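Local structure of single-stranded DNA-binding protein (Thermoanaerobacter tengcongensis, 4GS3) at residues Thr13-Gly18 / Arg71-Gly76; Lys19-Leu24 / Asn37-Val42; Leu52-Ser57 / Val97-Ile102. The protein probably binds single-stranded DNA, and the chain described here is its N-terminal part, a domain with the oligonucleotide/oligosaccharide-binding (OB) fold. One frame throughout, in Å; residues are numbered along the deposited sequence.

Contact 1: residues Thr13-Gly18 / Arg71-Gly76; sequences TVTLVG and RVKIEG
Thr-13 and Glu-75 join their polar ends at one end of an antiparallel strand pair in the OB-fold barrel, where Val-14 to Gly-18 and Arg-71 to Gly-76 run at 173° to each other. Thr-13 OG1 donates to Glu-75 OE1 at 2.6 Å, reaching the lone pair of OE1 that points away from OE2. A bend at chi2 (-80°) folds the glutamate back to this meeting, and the two side chains cross nearly at right angles. On the face that carries Glu-75, the extended Lys-73 runs slantwise past two side chains of the other strand: its CG sits 3.9 Å from Val-17 CG2, and its CE 3.7 Å from Thr-15 CG2. Paired backbone bonds tie Val-14 to Gly-76, Leu-16 to Ile-74 and Gly-18 to Val-72; Ile-74 N reaches Leu-16 O at 2.8 Å in a nearly straight bond (169°). The opposite face carries Leu-16, Val-72 and Ile-74 into the barrel, where Leu-16 and Val-72 pack on Leu-40 and Ile-74 on Phe-38. From outside the pair, Arg-100 forms a salt bridge that probably helps to position the glutamate; Glu-75 OE1 is thus gripped by two donors, Thr-13 OG1 and Arg-100 NH1.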
loop_
_atom_site.group_PDB
_atom_site.type_symbol
_atom_site.label_atom_id
_atom_site.label_comp_id
_atom_site.label_asym_id
_atom_site.label_seq_id
_atom_site.Cartn_x
_atom_site.Cartn_y
_atom_site.Cartn_z
ATOM N N THR A 13 8.193 -8.533 -7.503
ATOM C CA THR A 13 7.428 -7.399 -7.949
ATOM C C THR A 13 5.948 -7.745 -7.779
ATOM O O THR A 13 5.499 -8.809 -8.138
ATOM C CB THR A 13 7.752 -7.006 -9.384
ATOM O OG1 THR A 13 6.974 -5.882 -9.815
ATOM C CG2 THR A 13 7.474 -8.170 -10.338
ATOM N N VAL A 14 5.228 -6.758 -7.301
ATOM C CA VAL A 14 3.793 -6.830 -7.084
ATOM C C VAL A 14 3.161 -5.609 -7.739
ATOM O O VAL A 14 3.618 -4.495 -7.508
ATOM C CB VAL A 14 3.463 -6.778 -5.566
ATOM C CG1 VAL A 14 1.925 -6.880 -5.371
ATOM C CG2 VAL A 14 4.181 -7.898 -4.831
ATOM N N THR A 15 2.131 -5.819 -8.543
ATOM C CA THR A 15 1.319 -4.706 -9.087
ATOM C C THR A 15 -0.112 -4.940 -8.645
ATOM O O THR A 15 -0.668 -6.029 -8.857
ATOM C CB THR A 15 1.443 -4.609 -10.598
ATOM O OG1 THR A 15 2.810 -4.388 -10.947
ATOM C CG2 THR A 15 0.617 -3.421 -11.103
ATOM N N LEU A 16 -0.723 -3.891 -8.083
ATOM C CA LEU A 16 -2.101 -3.942 -7.593
ATOM C C LEU A 16 -2.846 -2.711 -8.065
ATOM O O LEU A 16 -2.279 -1.601 -8.057
ATOM C CB LEU A 16 -2.135 -3.953 -6.070
ATOM C CG LEU A 16 -1.382 -5.115 -5.394
ATOM C CD1 LEU A 16 -1.321 -4.876 -3.910
ATOM C CD2 LEU A 16 -2.021 -6.463 -5.687
ATOM N N VAL A 17 -4.115 -2.874 -8.405
ATOM C CA VAL A 17 -5.020 -1.744 -8.624
ATOM C C VAL A 17 -6.204 -1.969 -7.730
ATOM O O VAL A 17 -6.881 -3.001 -7.816
ATOM C CB VAL A 17 -5.461 -1.633 -10.084
ATOM C CG1 VAL A 17 -6.382 -0.408 -10.210
ATOM C CG2 VAL A 17 -4.279 -1.515 -11.031
ATOM N N GLY A 18 -6.488 -1.033 -6.837
ATOM C CA GLY A 18 -7.624 -1.174 -5.946
ATOM C C GLY A 18 -7.873 0.092 -5.150
ATOM O O GLY A 18 -7.385 1.177 -5.527
ATOM N N ARG A 71 -8.714 5.400 -5.218
ATOM C CA ARG A 71 -8.292 4.310 -6.095
ATOM C C ARG A 71 -6.853 4.577 -6.521
ATOM O O ARG A 71 -6.514 5.688 -6.891
ATOM C CB ARG A 71 -9.208 4.244 -7.303
ATOM C CG ARG A 71 -9.020 2.982 -8.086
ATOM C CD ARG A 71 -9.973 2.999 -9.243
ATOM N NE ARG A 71 -9.944 1.757 -9.962
ATOM C CZ ARG A 71 -10.143 1.638 -11.272
ATOM N NH1 ARG A 71 -10.323 2.663 -12.089
ATOM N NH2 ARG A 71 -10.146 0.424 -11.770
ATOM N N VAL A 72 -6.046 3.517 -6.494
ATOM C CA VAL A 72 -4.618 3.636 -6.743
ATOM C C VAL A 72 -4.137 2.429 -7.544
ATOM O O VAL A 72 -4.681 1.339 -7.478
ATOM C CB VAL A 72 -3.819 3.757 -5.448
ATOM C CG1 VAL A 72 -4.153 5.000 -4.690
ATOM C CG2 VAL A 72 -3.999 2.540 -4.541
ATOM N N LYS A 73 -3.046 2.679 -8.265
ATOM C CA LYS A 73 -2.192 1.615 -8.790
ATOM C C LYS A 73 -0.896 1.655 -7.996
ATOM O O LYS A 73 -0.260 2.726 -7.892
ATOM C CB LYS A 73 -1.909 1.780 -10.260
ATOM C CG LYS A 73 -1.035 0.700 -10.848
ATOM C CD LYS A 73 -0.834 0.842 -12.326
ATOM C CE LYS A 73 -0.025 -0.245 -12.922
ATOM N NZ LYS A 73 0.313 -0.046 -14.359
ATOM N N ILE A 74 -0.476 0.519 -7.453
ATOM C CA ILE A 74 0.720 0.384 -6.675
ATOM C C ILE A 74 1.638 -0.622 -7.313
ATOM O O ILE A 74 1.175 -1.704 -7.727
ATOM C CB ILE A 74 0.425 -0.062 -5.237
ATOM C CG1 ILE A 74 -0.413 1.030 -4.539
ATOM C CG2 ILE A 74 1.632 -0.402 -4.423
ATOM C CD1 ILE A 74 -1.009 0.625 -3.251
ATOM N N GLU A 75 2.920 -0.315 -7.378
ATOM C CA GLU A 75 3.957 -1.268 -7.648
ATOM C C GLU A 75 4.824 -1.360 -6.405
ATOM O O GLU A 75 5.205 -0.338 -5.840
ATOM C CB GLU A 75 4.857 -0.954 -8.848
ATOM C CG GLU A 75 5.710 -2.187 -9.260
ATOM C CD GLU A 75 6.950 -2.528 -8.495
ATOM O OE1 GLU A 75 7.370 -3.707 -8.427
ATOM O OE2 GLU A 75 7.530 -1.595 -7.862
ATOM N N GLY A 76 5.228 -2.562 -6.013
ATOM C CA GLY A 76 6.114 -2.708 -4.896
ATOM C C GLY A 76 6.672 -4.108 -4.754
ATOM O O GLY A 76 6.567 -4.914 -5.632
#

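Contact 2: residues Lys19-Leu24 / Asn37-Val42; sequences KVFTPL and NFILEV
Thr-22 turns OG1 into the position between its backbone N and carbonyl carbon (chi1 69°), where it accepts the N-H of Ile-39, with Thr-22 OG1 and Ile-39 N 3.0 Å apart. Phe-38 adopts the same kind of torsion (chi1 67°), which sets its ring against Leu-24 and Val-20. Leu-24 lies alongside it, pointing the same way, with its CD1 3.5 Å from Phe-38 CD1, while Val-20 crosses at about a right angle and sets CG2 4.0 Å from Phe-38 CE2. Here the first strand of the OB-fold barrel leaves its regular antiparallel pairing: Lys-19 and Glu-41 still form a hydrogen-bonded pair, but past Val-20 the chain becomes a loop. Ile-39 O still holds the start of the loop, accepting from Phe-21 N at 2.8 Å and, weakly, from Thr-22 N at 3.4 Å. A valine in place of Thr-22 would probably leave the N-H of Ile-39 without its acceptor and so weaken the hold of the loop on the strand. Phe-21 CE1 approaches Glu-41 OE2 to 3.5 Å, ring and carboxylate planes lying 37° apart. Tyr-51 OH is hydrogen-bonded to that same oxygen, and the Tyr-51 ring meets the ring of Phe-21.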
loop_
_atom_site.group_PDB
_atom_site.type_symbol
_atom_site.label_atom_id
_atom_site.label_comp_id
_atom_site.label_asym_id
_atom_site.label_seq_id
_atom_site.Cartn_x
_atom_site.Cartn_y
_atom_site.Cartn_z
ATOM N N LYS A 19 -8.649 -0.034 -4.091
ATOM C CA LYS A 19 -9.071 1.113 -3.315
ATOM C C LYS A 19 -8.540 1.047 -1.906
ATOM O O LYS A 19 -8.491 -0.004 -1.264
ATOM C CB LYS A 19 -10.607 1.201 -3.252
ATOM C CG LYS A 19 -11.177 1.676 -4.604
ATOM C CD LYS A 19 -12.639 1.859 -4.645
ATOM C CE LYS A 19 -13.156 2.112 -6.062
ATOM N NZ LYS A 19 -14.539 2.645 -5.902
ATOM N N VAL A 20 -8.137 2.198 -1.372
ATOM C CA VAL A 20 -7.736 2.307 0.015
ATOM C C VAL A 20 -8.917 1.894 0.862
ATOM O O VAL A 20 -9.997 2.526 0.756
ATOM C CB VAL A 20 -7.251 3.738 0.339
ATOM C CG1 VAL A 20 -6.918 3.877 1.834
ATOM C CG2 VAL A 20 -6.057 4.139 -0.541
ATOM N N PHE A 21 -8.758 0.893 1.690
ATOM C CA PHE A 21 -9.856 0.278 2.452
ATOM C C PHE A 21 -9.827 0.640 3.906
ATOM O O PHE A 21 -10.856 0.809 4.555
ATOM C CB PHE A 21 -9.805 -1.221 2.232
ATOM C CG PHE A 21 -11.032 -1.974 2.755
ATOM C CD1 PHE A 21 -12.269 -1.769 2.169
ATOM C CD2 PHE A 21 -10.896 -2.868 3.803
ATOM C CE1 PHE A 21 -13.363 -2.510 2.658
ATOM C CE2 PHE A 21 -11.991 -3.563 4.252
ATOM C CZ PHE A 21 -13.215 -3.373 3.694
ATOM N N THR A 22 -8.640 0.728 4.489
ATOM C CA THR A 22 -8.451 1.231 5.833
ATOM C C THR A 22 -7.485 2.428 5.725
ATOM O O THR A 22 -6.714 2.522 4.784
ATOM C CB THR A 22 -7.887 0.169 6.772
ATOM O OG1 THR A 22 -6.526 -0.130 6.393
ATOM C CG2 THR A 22 -8.716 -1.100 6.802
ATOM N N PRO A 23 -7.552 3.369 6.669
ATOM C CA PRO A 23 -6.756 4.594 6.519
ATOM C C PRO A 23 -5.257 4.355 6.738
ATOM O O PRO A 23 -4.824 3.454 7.427
ATOM C CB PRO A 23 -7.288 5.527 7.561
ATOM C CG PRO A 23 -7.901 4.624 8.556
ATOM C CD PRO A 23 -8.440 3.447 7.848
ATOM N N LEU A 24 -4.483 5.272 6.202
ATOM C CA LEU A 24 -3.041 5.236 6.477
ATOM C C LEU A 24 -2.814 5.405 7.967
ATOM O O LEU A 24 -3.261 6.345 8.615
ATOM C CB LEU A 24 -2.291 6.292 5.676
ATOM C CG LEU A 24 -1.779 5.795 4.297
ATOM C CD1 LEU A 24 -2.995 5.512 3.430
ATOM C CD2 LEU A 24 -0.823 6.817 3.734
ATOM N N ASN A 37 1.089 2.214 7.161
ATOM C CA ASN A 37 0.478 0.989 6.695
ATOM C C ASN A 37 -0.983 1.237 6.368
ATOM O O ASN A 37 -1.643 2.041 7.036
ATOM C CB ASN A 37 0.498 -0.045 7.845
ATOM C CG ASN A 37 1.865 -0.534 8.221
ATOM O OD1 ASN A 37 2.722 -0.814 7.390
ATOM N ND2 ASN A 37 2.083 -0.674 9.512
ATOM N N PHE A 38 -1.528 0.523 5.381
ATOM C CA PHE A 38 -2.944 0.567 5.103
ATOM C C PHE A 38 -3.324 -0.717 4.368
ATOM O O PHE A 38 -2.468 -1.406 3.829
ATOM C CB PHE A 38 -3.361 1.800 4.316
ATOM C CG PHE A 38 -2.854 1.899 2.920
ATOM C CD1 PHE A 38 -1.597 2.409 2.644
ATOM C CD2 PHE A 38 -3.638 1.501 1.856
ATOM C CE1 PHE A 38 -1.141 2.563 1.360
ATOM C CE2 PHE A 38 -3.190 1.648 0.556
ATOM C CZ PHE A 38 -1.943 2.194 0.323
ATOM N N ILE A 39 -4.625 -0.996 4.293
ATOM C CA ILE A 39 -5.134 -2.119 3.538
ATOM C C ILE A 39 -5.748 -1.650 2.237
ATOM O O ILE A 39 -6.496 -0.668 2.213
ATOM C CB ILE A 39 -6.205 -2.850 4.381
ATOM C CG1 ILE A 39 -5.612 -3.335 5.713
ATOM C CG2 ILE A 39 -6.859 -3.992 3.587
ATOM C CD1 ILE A 39 -4.401 -4.217 5.595
ATOM N N LEU A 40 -5.424 -2.360 1.163
ATOM C CA LEU A 40 -5.964 -2.117 -0.166
ATOM C C LEU A 40 -6.982 -3.200 -0.481
ATOM O O LEU A 40 -6.674 -4.392 -0.340
ATOM C CB LEU A 40 -4.816 -2.129 -1.196
ATOM C CG LEU A 40 -5.179 -1.589 -2.575
ATOM C CD1 LEU A 40 -5.273 -0.082 -2.540
ATOM C CD2 LEU A 40 -4.168 -2.076 -3.606
ATOM N N GLU A 41 -8.170 -2.813 -0.948
ATOM C CA GLU A 41 -9.172 -3.754 -1.431
ATOM C C GLU A 41 -9.015 -3.917 -2.926
ATOM O O GLU A 41 -9.129 -2.932 -3.681
ATOM C CB GLU A 41 -10.578 -3.238 -1.095
ATOM C CG GLU A 41 -11.706 -4.115 -1.547
ATOM C CD GLU A 41 -13.058 -3.472 -1.285
ATOM O OE1 GLU A 41 -13.278 -2.412 -1.912
ATOM O OE2 GLU A 41 -13.822 -4.027 -0.478
ATOM N N VAL A 42 -8.778 -5.127 -3.388
ATOM C CA VAL A 42 -8.535 -5.411 -4.775
ATOM C C VAL A 42 -9.554 -6.417 -5.274
ATOM O O VAL A 42 -9.567 -7.558 -4.808
ATOM C CB VAL A 42 -7.089 -5.954 -5.028
ATOM C CG1 VAL A 42 -6.835 -6.199 -6.489
ATOM C CG2 VAL A 42 -6.079 -4.941 -4.468
#

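Contact 3: residues Leu52-Ser57 / Val97-Ile102; sequences LPITIS and VFARDI
Ile-54 and Val-97 lie side by side and point the same way from the sheet, with Ile-54 CD1 3.9 Å from Val-97 CB. On the opposite face Thr-55 meets Phe-98 at a slant, its methyl CG2 approaching Phe-98 CD1 to 3.9 Å. Farther along, Ile-56 and Ile-102 cross at about a right angle. With CG1 of Ile-56 anti to the backbone N (chi1 -171°), its CD1 reaches Ile-102 CG2 at 3.8 Å and also packs against Ala-99 CB at 4.0 Å. The first two pairs belong to the parallel strand pairing that closes the OB-fold barrel, strand 49-57 beside strand 93-105. The three backbone bonds differ in direction: Ala-99 N meets Thr-55 O at 2.9 Å, almost straight on at 177°, whereas Thr-55 N approaches Val-97 O from 36° out of the carbonyl plane; Val-97 N completes the set by bonding to Pro-53 O. Beyond Ala-99 the chain turns a corner at Arg-100, where Arg-100 and Asp-101 form a classic beta bulge opposite Glu-75, and Ile-102 comes back toward Ile-56. As the strands part, a water extends the pairing: it accepts from Ser-57 N at 3.0 Å and donates to Ala-99 O at 2.8 Å, lying over one face of the Phe-98 ring near its rim. That ring also takes part in a cation-pi contact with Arg-79, and Thr-55 OG1, on the same side of the sheet, is hydrogen-bonded to Thr-96 OG1 and Asn-37 OD1.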
loop_
_atom_site.group_PDB
_atom_site.type_symbol
_atom_site.label_atom_id
_atom_site.label_comp_id
_atom_site.label_asym_id
_atom_site.label_seq_id
_atom_site.Cartn_x
_atom_site.Cartn_y
_atom_site.Cartn_z
ATOM N N LEU A 52 -5.332 -6.496 1.104
ATOM C CA LEU A 52 -3.900 -6.656 0.997
ATOM C C LEU A 52 -3.163 -5.565 1.753
ATOM O O LEU A 52 -3.528 -4.401 1.687
ATOM C CB LEU A 52 -3.453 -6.680 -0.460
ATOM C CG LEU A 52 -4.170 -7.740 -1.280
ATOM C CD1 LEU A 52 -3.783 -7.720 -2.717
ATOM C CD2 LEU A 52 -3.948 -9.148 -0.737
ATOM N N PRO A 53 -2.110 -5.942 2.475
ATOM C CA PRO A 53 -1.350 -4.966 3.284
ATOM C C PRO A 53 -0.343 -4.206 2.456
ATOM O O PRO A 53 0.441 -4.791 1.698
ATOM C CB PRO A 53 -0.631 -5.875 4.262
ATOM C CG PRO A 53 -0.352 -7.134 3.456
ATOM C CD PRO A 53 -1.594 -7.303 2.635
ATOM N N ILE A 54 -0.365 -2.886 2.605
ATOM C CA ILE A 54 0.558 -1.995 1.948
ATOM C C ILE A 54 1.347 -1.210 3.019
ATOM O O ILE A 54 0.776 -0.807 4.031
ATOM C CB ILE A 54 -0.159 -0.983 1.030
ATOM C CG1 ILE A 54 -1.261 -1.621 0.173
ATOM C CG2 ILE A 54 0.833 -0.230 0.180
ATOM C CD1 ILE A 54 -0.825 -2.709 -0.778
ATOM N N THR A 55 2.604 -0.946 2.739
ATOM C CA THR A 55 3.442 -0.042 3.520
ATOM C C THR A 55 3.995 0.997 2.587
ATOM O O THR A 55 4.481 0.641 1.507
ATOM C CB THR A 55 4.556 -0.787 4.244
ATOM O OG1 THR A 55 3.967 -1.714 5.167
ATOM C CG2 THR A 55 5.528 0.165 4.959
ATOM N N ILE A 56 3.926 2.254 2.984
ATOM C CA ILE A 56 4.395 3.310 2.143
ATOM C C ILE A 56 5.073 4.389 2.953
ATOM O O ILE A 56 4.635 4.780 4.042
ATOM C CB ILE A 56 3.196 3.858 1.338
ATOM C CG1 ILE A 56 3.673 4.822 0.266
ATOM C CG2 ILE A 56 2.113 4.496 2.223
ATOM C CD1 ILE A 56 2.652 4.958 -0.880
ATOM N N SER A 57 6.161 4.905 2.383
ATOM C CA SER A 57 6.872 6.058 2.897
ATOM C C SER A 57 6.131 7.339 2.551
ATOM O O SER A 57 5.605 7.478 1.463
ATOM C CB SER A 57 8.227 6.166 2.237
ATOM O OG SER A 57 8.842 7.381 2.625
ATOM N N VAL A 97 3.176 -5.342 1.218
ATOM C CA VAL A 97 3.608 -4.866 -0.083
ATOM C C VAL A 97 4.251 -3.521 0.193
ATOM O O VAL A 97 3.557 -2.540 0.501
ATOM C CB VAL A 97 2.463 -4.783 -1.067
ATOM C CG1 VAL A 97 3.002 -4.221 -2.406
ATOM C CG2 VAL A 97 1.770 -6.114 -1.266
ATOM N N PHE A 98 5.563 -3.453 0.067
ATOM C CA PHE A 98 6.329 -2.254 0.306
ATOM C C PHE A 98 6.339 -1.467 -0.989
ATOM O O PHE A 98 6.943 -1.860 -1.983
ATOM C CB PHE A 98 7.739 -2.617 0.762
ATOM C CG PHE A 98 8.533 -1.456 1.274
ATOM C CD1 PHE A 98 8.412 -1.050 2.593
ATOM C CD2 PHE A 98 9.407 -0.803 0.469
ATOM C CE1 PHE A 98 9.158 -0.021 3.095
ATOM C CE2 PHE A 98 10.169 0.262 0.951
ATOM C CZ PHE A 98 10.029 0.658 2.269
ATOM N N ALA A 99 5.630 -0.316 -0.995
ATOM C CA ALA A 99 5.395 0.405 -2.209
ATOM C C ALA A 99 6.675 1.065 -2.711
ATOM O O ALA A 99 7.423 1.651 -1.964
ATOM C CB ALA A 99 4.305 1.467 -1.983
ATOM N N ARG A 100 6.857 0.948 -4.021
ATOM C CA ARG A 100 7.891 1.691 -4.739
ATOM C C ARG A 100 7.274 2.788 -5.585
ATOM O O ARG A 100 7.966 3.795 -5.851
ATOM C CB ARG A 100 8.712 0.715 -5.604
ATOM C CG ARG A 100 9.577 -0.103 -4.689
ATOM C CD ARG A 100 10.526 -0.913 -5.548
ATOM N NE ARG A 100 9.851 -2.097 -6.191
ATOM C CZ ARG A 100 10.279 -3.356 -6.157
ATOM N NH1 ARG A 100 9.619 -4.314 -6.777
ATOM N NH2 ARG A 100 11.391 -3.700 -5.519
ATOM N N ASP A 101 6.058 2.635 -6.069
ATOM C CA ASP A 101 5.406 3.602 -6.910
ATOM C C ASP A 101 3.944 3.547 -6.610
ATOM O O ASP A 101 3.377 2.471 -6.361
ATOM C CB ASP A 101 5.634 3.328 -8.411
ATOM C CG ASP A 101 4.978 4.506 -9.153
ATOM O OD1 ASP A 101 5.222 5.680 -8.851
ATOM O OD2 ASP A 101 4.150 4.307 -10.040
ATOM N N ILE A 102 3.314 4.725 -6.577
ATOM C CA ILE A 102 1.884 4.807 -6.365
ATOM C C ILE A 102 1.351 5.912 -7.283
ATOM O O ILE A 102 1.996 6.969 -7.415
ATOM C CB ILE A 102 1.493 5.012 -4.910
ATOM C CG1 ILE A 102 -0.039 4.843 -4.649
ATOM C CG2 ILE A 102 1.992 6.339 -4.372
ATOM C CD1 ILE A 102 -0.383 4.509 -3.197
HETATM O O HOH W 1 7.475 2.993 0.496
#

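In the fold
Contact 3 lies nearest the centre of the chain and is mostly buried, whereas contacts 1 and 2 are only partly buried, each with an outer side that mixes charged and apolar side chains. Contacts 1 and 2 share strand 14-20, which pairs with strand 71-82 and with strand 33-43; contact 2 is nested within the loop that contact 1 closes. Regular antiparallel pairing dominates contact 1, a threonine hydroxyl stands in for part of it in contact 2, and contact 3 is parallel and extended by water. Leu-16 packs on Leu-52 between contacts 1 and 3, while a probable backbone hydrogen bond from Leu-40 N to Leu-52 O joins contacts 2 and 3.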